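PDB 1ZSO: uncharacterized protein from Plasmodium falciparum, which is of unknown function but may bind zinc ions. Local coordinates for residues 145-149 / 150-154; 95-98 / 99-102; 85-88 / 89-92; 135-138 / 139-142. All blocks are in the same frame, centred on the assembly; numbering follows the deposited sequence.

In the fold
The chain passes through the four contacts in the order 3, 2, 4, 1, each a local turn in an all-beta subunit built on two antiparallel sheets. Contact 3 links strand 80-85 to strand 92-94, and contact 2 carries the chain from 92-94 back to strand 102-110. These two touch where Arg102 packs on Asn89 and Ser92, with centres about 16 Å apart. Contact 4 leads from strand 132-136 into strand 143-147 and adjoins contact 1 in sequence; their centres lie about 18 Å apart. Contacts 2, 3 and 4 thus lie on connections that join the two sheets, whereas contact 1 forms the end of the hairpin 143-147/152-163, about 27 Å from the chain centre, farther out than the others.

Contact 1 of 4, residues 145-149 / 150-154; sequences DYNEE and HEMCV
Asp145 to Asn147 pair antiparallel with Met152 to Val154, the hydrogen-bonded pairs Asp145-Val154 and Asn147-Met152 flanking the non-hydrogen-bonded pair Tyr146-Cys153. This is the end of the beta hairpin 143-147/152-163, and a G1 beta bulge, in which Glu151 and Met152 both face Asn147, lets the chain turn back. Asn147 N donates a hydrogen bond to Met152 O (2.6 Å), and Met152 N donates one to Asn147 O (2.8 Å). The Asn147 side chain braces the loop: its OD1 takes the backbone N of His150 at 3.1 Å, the donor standing above the carbonyl plane, and a weak bond from His150 ND1. Its ND2 is hydrogen-bonded to the carboxylate of Asp127 (OD2), so both ends of the amide are engaged. Glu149 OE1 sits over one face of the His150 imidazole, 3.2 Å from His150 CE1. On the sheet face bearing Tyr146 and Cys153, the phenol, with CG anti to the backbone N (chi1 -166°), lies along the strand opposite. Met152 N lies over one ring face, 3.9 Å above its plane and toward the rim, and Tyr146 OH reaches Glu151 CB at 3.5 Å. Cys153 SG meets the ring at its edge, 3.8 Å from Tyr146 CD2.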
# COMPACT_ATOMS: atom_id res chain seq x y z
N ASP B 145 -32.71 3.43 -0.45
CA ASP B 145 -33.03 4.50 0.46
C ASP B 145 -34.40 5.01 0.00
O ASP B 145 -34.98 4.49 -0.96
CB ASP B 145 -31.96 5.62 0.42
CG ASP B 145 -31.75 6.30 1.80
OD1 ASP B 145 -30.58 6.53 2.18
OD2 ASP B 145 -32.74 6.59 2.52
N TYR B 146 -34.90 6.02 0.70
CA TYR B 146 -36.23 6.57 0.46
C TYR B 146 -36.05 8.06 0.37
O TYR B 146 -35.43 8.66 1.24
CB TYR B 146 -37.16 6.20 1.62
CG TYR B 146 -38.64 6.41 1.38
CD1 TYR B 146 -39.32 7.38 2.08
CD2 TYR B 146 -39.36 5.62 0.47
CE1 TYR B 146 -40.70 7.59 1.88
CE2 TYR B 146 -40.75 5.81 0.27
CZ TYR B 146 -41.41 6.80 0.98
OH TYR B 146 -42.77 7.03 0.80
N ASN B 147 -36.56 8.65 -0.69
CA ASN B 147 -36.63 10.10 -0.78
C ASN B 147 -37.89 10.57 -0.05
O ASN B 147 -39.01 10.44 -0.57
CB ASN B 147 -36.61 10.57 -2.24
CG ASN B 147 -36.36 12.06 -2.37
OD1 ASN B 147 -36.98 12.88 -1.69
ND2 ASN B 147 -35.46 12.41 -3.26
N GLU B 148 -37.70 11.11 1.15
CA GLU B 148 -38.80 11.59 1.97
C GLU B 148 -39.47 12.79 1.31
O GLU B 148 -40.68 12.97 1.41
CB GLU B 148 -38.32 12.01 3.36
CG GLU B 148 -37.45 11.01 4.12
CD GLU B 148 -38.24 9.93 4.87
OE1 GLU B 148 -39.29 10.23 5.48
OE2 GLU B 148 -37.77 8.78 4.85
N GLU B 149 -38.66 13.64 0.67
CA GLU B 149 -39.14 14.88 0.04
C GLU B 149 -40.23 14.59 -0.99
O GLU B 149 -41.27 15.26 -1.00
CB GLU B 149 -37.99 15.64 -0.63
CG GLU B 149 -37.71 17.04 -0.10
CD GLU B 149 -38.10 18.12 -1.10
OE1 GLU B 149 -38.60 17.78 -2.19
OE2 GLU B 149 -37.89 19.32 -0.81
N HIS B 150 -39.99 13.60 -1.84
CA HIS B 150 -40.93 13.23 -2.89
C HIS B 150 -41.57 11.87 -2.63
O HIS B 150 -42.24 11.34 -3.51
CB HIS B 150 -40.25 13.23 -4.27
CG HIS B 150 -39.59 14.52 -4.64
ND1 HIS B 150 -38.31 14.85 -4.25
CD2 HIS B 150 -40.02 15.55 -5.41
CE1 HIS B 150 -37.98 16.03 -4.74
NE2 HIS B 150 -39.00 16.48 -5.45
N GLU B 151 -41.35 11.29 -1.45
CA GLU B 151 -41.90 9.97 -1.10
C GLU B 151 -41.56 8.88 -2.14
O GLU B 151 -42.45 8.24 -2.72
CB GLU B 151 -43.42 10.09 -0.83
CG GLU B 151 -43.70 10.52 0.62
CD GLU B 151 -44.98 11.32 0.82
OE1 GLU B 151 -46.08 10.83 0.45
OE2 GLU B 151 -44.89 12.43 1.39
N MSE B 152 -40.26 8.66 -2.34
CA MSE B 152 -39.79 7.88 -3.50
C MSE B 152 -38.72 6.89 -3.12
O MSE B 152 -37.69 7.25 -2.59
CB MSE B 152 -39.26 8.84 -4.58
CG MSE B 152 -38.63 8.15 -5.79
SE MSE B 152 -38.17 9.44 -7.24
CE MSE B 152 -36.38 10.03 -6.64
N CYS B 153 -38.96 5.61 -3.42
CA CYS B 153 -37.95 4.59 -3.18
C CYS B 153 -36.86 4.74 -4.23
O CYS B 153 -37.13 4.94 -5.43
CB CYS B 153 -38.54 3.17 -3.23
SG CYS B 153 -39.82 2.68 -1.93
N VAL B 154 -35.62 4.64 -3.76
CA VAL B 154 -34.43 4.68 -4.61
C VAL B 154 -33.60 3.43 -4.33
O VAL B 154 -33.33 3.14 -3.20
CB VAL B 154 -33.60 5.92 -4.29
CG1 VAL B 154 -32.46 6.03 -5.22
CG2 VAL B 154 -34.47 7.14 -4.35

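Contact 2 of 4, residues 95-98 / 99-102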
# COMPACT_ATOMS: atom_id res chain seq x y z
N GLU B 95 -28.67 6.07 -15.47
CA GLU B 95 -30.01 5.54 -15.74
C GLU B 95 -30.06 4.78 -17.07
O GLU B 95 -30.58 3.65 -17.16
CB GLU B 95 -31.01 6.69 -15.75
CG GLU B 95 -32.47 6.33 -15.85
CD GLU B 95 -33.38 7.56 -15.64
OE1 GLU B 95 -32.82 8.67 -15.39
OE2 GLU B 95 -34.63 7.44 -15.70
N VAL B 96 -29.50 5.40 -18.10
CA VAL B 96 -29.55 4.85 -19.43
C VAL B 96 -28.88 3.47 -19.52
O VAL B 96 -29.21 2.68 -20.41
CB VAL B 96 -28.96 5.85 -20.45
CG1 VAL B 96 -27.42 5.91 -20.37
CG2 VAL B 96 -29.41 5.48 -21.87
N ASN B 97 -27.95 3.17 -18.61
CA ASN B 97 -27.25 1.89 -18.62
C ASN B 97 -27.97 0.84 -17.78
O ASN B 97 -27.43 -0.24 -17.50
CB ASN B 97 -25.81 2.02 -18.06
CG ASN B 97 -25.08 3.24 -18.61
OD1 ASN B 97 -24.55 4.07 -17.83
ND2 ASN B 97 -25.04 3.36 -19.94
N ASN B 98 -29.17 1.19 -17.33
CA ASN B 98 -29.92 0.31 -16.46
C ASN B 98 -29.95 -1.14 -16.98
O ASN B 98 -30.42 -1.44 -18.11
CB ASN B 98 -31.35 0.83 -16.25
CG ASN B 98 -32.14 -0.02 -15.27
OD1 ASN B 98 -31.58 -0.57 -14.31
ND2 ASN B 98 -33.44 -0.15 -15.49
N ASN B 99 -29.44 -2.03 -16.13
CA ASN B 99 -29.33 -3.46 -16.44
C ASN B 99 -28.44 -3.86 -17.61
O ASN B 99 -28.57 -4.97 -18.15
CB ASN B 99 -30.71 -4.13 -16.56
CG ASN B 99 -30.94 -5.20 -15.47
OD1 ASN B 99 -30.03 -5.53 -14.67
ND2 ASN B 99 -32.15 -5.75 -15.45
N GLU B 100 -27.51 -2.98 -17.98
CA GLU B 100 -26.55 -3.31 -19.04
C GLU B 100 -25.17 -3.30 -18.43
O GLU B 100 -24.89 -2.48 -17.53
CB GLU B 100 -26.56 -2.29 -20.19
CG GLU B 100 -27.88 -2.03 -20.86
CD GLU B 100 -27.85 -0.75 -21.70
OE1 GLU B 100 -26.75 -0.16 -21.89
OE2 GLU B 100 -28.93 -0.31 -22.15
N TRP B 101 -24.33 -4.21 -18.91
CA TRP B 101 -22.89 -4.21 -18.57
C TRP B 101 -22.25 -2.90 -19.03
O TRP B 101 -22.64 -2.34 -20.04
CB TRP B 101 -22.18 -5.40 -19.21
CG TRP B 101 -22.41 -6.66 -18.45
CD1 TRP B 101 -23.24 -7.69 -18.79
CD2 TRP B 101 -21.83 -7.02 -17.18
NE1 TRP B 101 -23.20 -8.67 -17.81
CE2 TRP B 101 -22.34 -8.28 -16.82
CE3 TRP B 101 -20.95 -6.40 -16.32
CZ2 TRP B 101 -21.99 -8.91 -15.65
CZ3 TRP B 101 -20.59 -7.04 -15.16
CH2 TRP B 101 -21.11 -8.28 -14.83
N ARG B 102 -21.31 -2.39 -18.26
CA ARG B 102 -20.64 -1.15 -18.64
C ARG B 102 -19.26 -1.07 -17.95
O ARG B 102 -19.10 -1.39 -16.78
CB ARG B 102 -21.54 0.08 -18.36
CG ARG B 102 -20.81 1.43 -18.08
CD ARG B 102 -21.64 2.71 -18.39
NE ARG B 102 -20.81 3.93 -18.32
CZ ARG B 102 -21.25 5.20 -18.39
NH1 ARG B 102 -22.55 5.48 -18.51
NH2 ARG B 102 -20.38 6.22 -18.32
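Asn97 and Arg102 meet through their side chains, the arginine donating a hydrogen bond from NH1 to Asn97 OD1. The modelled distance, 2.5 Å, is shorter than expected for such a pair, so its exact length is doubtful and says nothing of its strength. The amide approaches the guanidinium at its edge, OD1 tilted 19° from the guanidinium plane, and the two planes stand almost perpendicular, 84° apart. The same oxygen lies 3.3 Å from Arg102 CD, so it rests against the end of the aliphatic chain as well. That chain is extended from CG to NE, which brings its guanidinium to the amide of Asn97, while the Asn97 side chain, with CG anti to its carbonyl carbon (chi1 -45°), bends back to meet it.

Asn97 OD1 also accepts the backbone N of Glu94, which ties the amide to the end of strand 92-94, and Arg102 NH2 has a long, weak ion pair with Glu94. Between Asn97 and Arg102 the backbone folds as a type II beta turn from Asn97 to Glu100, closed by Glu100 N to Asn97 O at 2.8 Å. Asn99, at the third position, takes up the left-handed conformation that this turn requires. Just before it, the 3-10 segment 95-97 is fastened by Asn98 N to Glu95 O, again 2.8 Å.

Farther out, Asn98 OD1 accepts the backbone N of Leu20, and Asn99 and Arg102 form backbone hydrogen bonds with Ala18 and Ile16, which fixes the turn beside strand 9-21. Glu100 O receives the hydroxyl of Tyr93.

Contact 3 of 4, residues 85-88 / 89-92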
# COMPACT_ATOMS: atom_id res chain seq x y z
N VAL B 85 -6.42 4.28 -14.22
CA VAL B 85 -6.27 5.00 -15.44
C VAL B 85 -7.42 5.99 -15.53
O VAL B 85 -8.58 5.59 -15.54
CB VAL B 85 -6.30 4.07 -16.67
CG1 VAL B 85 -6.24 4.90 -17.96
CG2 VAL B 85 -5.17 3.08 -16.66
N ASN B 86 -7.09 7.27 -15.61
CA ASN B 86 -8.12 8.30 -15.76
C ASN B 86 -8.70 8.23 -17.17
O ASN B 86 -8.00 8.47 -18.14
CB ASN B 86 -7.55 9.69 -15.46
CG ASN B 86 -6.90 9.78 -14.05
OD1 ASN B 86 -5.67 9.61 -13.90
ND2 ASN B 86 -7.71 10.04 -13.02
N THR B 87 -9.96 7.84 -17.29
CA THR B 87 -10.72 7.93 -18.56
C THR B 87 -11.91 8.85 -18.29
O THR B 87 -12.31 9.01 -17.16
CB THR B 87 -11.16 6.52 -19.05
OG1 THR B 87 -11.86 5.81 -18.00
CG2 THR B 87 -9.95 5.69 -19.43
N LYS B 88 -12.46 9.50 -19.29
CA LYS B 88 -13.51 10.46 -18.98
C LYS B 88 -14.82 9.71 -18.76
O LYS B 88 -15.06 8.64 -19.33
CB LYS B 88 -13.59 11.60 -20.04
CG LYS B 88 -14.63 11.45 -21.14
CD LYS B 88 -14.21 10.45 -22.20
CE LYS B 88 -15.42 9.98 -23.00
NZ LYS B 88 -16.31 11.12 -23.33
N ASN B 89 -15.65 10.28 -17.90
CA ASN B 89 -16.78 9.56 -17.29
C ASN B 89 -16.42 8.13 -16.85
O ASN B 89 -17.23 7.20 -16.96
CB ASN B 89 -17.98 9.52 -18.21
CG ASN B 89 -18.17 10.82 -18.96
OD1 ASN B 89 -18.58 11.84 -18.40
ND2 ASN B 89 -17.90 10.78 -20.25
N SER B 90 -15.21 7.95 -16.33
CA SER B 90 -14.88 6.77 -15.59
C SER B 90 -15.76 6.78 -14.33
O SER B 90 -16.25 7.83 -13.90
CB SER B 90 -13.38 6.81 -15.23
OG SER B 90 -12.89 5.59 -14.66
N CYS B 91 -15.98 5.61 -13.76
CA CYS B 91 -16.57 5.48 -12.45
C CYS B 91 -17.95 6.06 -12.33
O CYS B 91 -18.28 6.58 -11.28
CB CYS B 91 -15.68 6.14 -11.40
SG CYS B 91 -14.11 5.33 -11.18
N SER B 92 -18.76 5.94 -13.39
CA SER B 92 -20.14 6.40 -13.40
C SER B 92 -21.01 5.34 -14.10
O SER B 92 -20.60 4.76 -15.09
CB SER B 92 -20.24 7.76 -14.12
OG SER B 92 -21.45 8.43 -13.81
O HOH W 1 -11.05 4.30 -15.78
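A tight turn between Thr87 and Ser90 bends the connection that leads from strand 80-85 of the larger sheet to strand 92-94 of the smaller one. It is closed by a backbone hydrogen bond from Ser90 N to Thr87 O, 3.2 Å long, in which the donor stands well above the carbonyl plane rather than on a lone pair. Asn89 has a left-handed backbone conformation, which allows the chain to reverse at this point. Inside the bend the side chains of Thr87 and Ser90 lie close, with Thr87 OG1 3.3 Å from Ser90 CB. The serine has OG anti to its own N (chi1 -171°), which directs the hydroxyl to a water shared with Thr87. Ser90 OG also has a weak hydrogen bond to the carbonyl of Phe104, which links the turn to strand 102-110.

On the outer side of the turn the side chains of Lys88 and Asn89 cross obliquely. An unusual chi1 of 97° sets Lys88 CG 3.5 Å from Asn89 ND2, and bends at chi2 and chi4 place the rest of the chain, with Lys88 CE 3.8 Å from Asn89 ND2. Beyond the turn Cys91 packs on Cys28 and Phe84 and pairs through its backbone with Phe104. Within the bend, one water donates to Val85 O (2.8 Å) and is hydrogen-bonded to Thr87 OG1 (2.8 Å) and Ser90 OG (2.5 Å).

Contact 4 of 4, residues 135-138 / 139-142; sequences DVNL and SDQN
Asn137 OD1 grips Ser139 twice, taking its backbone N at 2.8 Å and its hydroxyl OG at 3.0 Å. The hydroxyl lies in the carbonyl plane, on a lone pair, whereas the N-H comes in tilted from that plane. Asn137 has CG anti to its backbone N (chi1 176°), which carries the amide forward along the chain, and the Ser139 hydroxyl faces back to it. The Glu75 carboxylate of the second subunit is a weak, competing partner of the same hydroxyl, and Glu75 also packs on Asn137. Leu138 turns the other way, its CD2 3.9 Å from Asn142 C, and packs among Phe123, Trp143, Ile156 and Leu159. Asp140 holds CG between its N and carbonyl carbon (chi1 52°), which puts OD1 near Asn142 N, two residues on, in a weak bond. Asn142 ND2 reaches Asp140 O at 3.2 Å, while Asn142 OD1 accepts from Asn158 and Gln141 OE1 is hydrogen-bonded to the hydroxyl of Tyr161. The Ser139 N to Asn137 OD1 bond makes an Asx turn, which leads into the type I beta turn Leu138 to Gln141, closed by Gln141 N to Leu138 O (2.9 Å), between strands 132-136 and 143-147.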
# COMPACT_ATOMS: atom_id res chain seq x y z
N ASP B 135 -21.89 7.34 1.38
CA ASP B 135 -21.59 6.12 2.12
C ASP B 135 -22.55 5.02 1.65
O ASP B 135 -23.07 4.26 2.45
CB ASP B 135 -21.77 6.39 3.62
CG ASP B 135 -20.69 7.32 4.19
OD1 ASP B 135 -19.50 6.90 4.21
OD2 ASP B 135 -21.03 8.46 4.63
N VAL B 136 -22.80 4.99 0.35
CA VAL B 136 -23.67 3.97 -0.25
C VAL B 136 -22.91 2.65 -0.25
O VAL B 136 -21.81 2.55 -0.79
CB VAL B 136 -24.13 4.36 -1.66
CG1 VAL B 136 -24.83 3.22 -2.36
CG2 VAL B 136 -25.04 5.60 -1.60
N ASN B 137 -23.48 1.68 0.45
CA ASN B 137 -22.80 0.41 0.68
C ASN B 137 -23.24 -0.61 -0.33
O ASN B 137 -24.40 -0.98 -0.37
CB ASN B 137 -23.11 -0.14 2.08
CG ASN B 137 -22.49 -1.52 2.29
OD1 ASN B 137 -21.61 -1.93 1.51
ND2 ASN B 137 -22.92 -2.23 3.36
N LEU B 138 -22.30 -1.07 -1.14
CA LEU B 138 -22.62 -2.06 -2.15
C LEU B 138 -21.76 -3.31 -1.97
O LEU B 138 -21.72 -4.16 -2.83
CB LEU B 138 -22.53 -1.48 -3.57
CG LEU B 138 -23.60 -0.44 -3.94
CD1 LEU B 138 -23.33 0.24 -5.29
CD2 LEU B 138 -24.97 -1.04 -3.99
N SER B 139 -21.11 -3.44 -0.82
CA SER B 139 -20.38 -4.65 -0.56
C SER B 139 -21.32 -5.86 -0.57
O SER B 139 -20.87 -6.95 -0.91
CB SER B 139 -19.58 -4.59 0.75
OG SER B 139 -20.41 -4.70 1.89
N ASP B 140 -22.59 -5.67 -0.23
CA ASP B 140 -23.57 -6.77 -0.30
C ASP B 140 -24.41 -6.77 -1.62
O ASP B 140 -25.39 -7.53 -1.76
CB ASP B 140 -24.50 -6.73 0.91
CG ASP B 140 -25.12 -5.37 1.11
OD1 ASP B 140 -25.14 -4.53 0.14
OD2 ASP B 140 -25.55 -5.12 2.27
N GLN B 141 -24.02 -5.89 -2.55
CA GLN B 141 -24.46 -5.87 -3.94
C GLN B 141 -25.81 -5.21 -4.14
O GLN B 141 -26.35 -5.23 -5.25
CB GLN B 141 -24.45 -7.29 -4.52
CG GLN B 141 -23.09 -7.78 -5.00
CD GLN B 141 -22.20 -8.36 -3.91
OE1 GLN B 141 -20.98 -8.11 -3.89
NE2 GLN B 141 -22.78 -9.15 -3.01
N ASN B 142 -26.36 -4.62 -3.08
CA ASN B 142 -27.76 -4.15 -3.08
C ASN B 142 -27.84 -2.94 -2.13
O ASN B 142 -27.21 -2.91 -1.08
CB ASN B 142 -28.75 -5.25 -2.60
CG ASN B 142 -28.87 -6.43 -3.57
OD1 ASN B 142 -29.63 -6.39 -4.56
ND2 ASN B 142 -28.17 -7.52 -3.25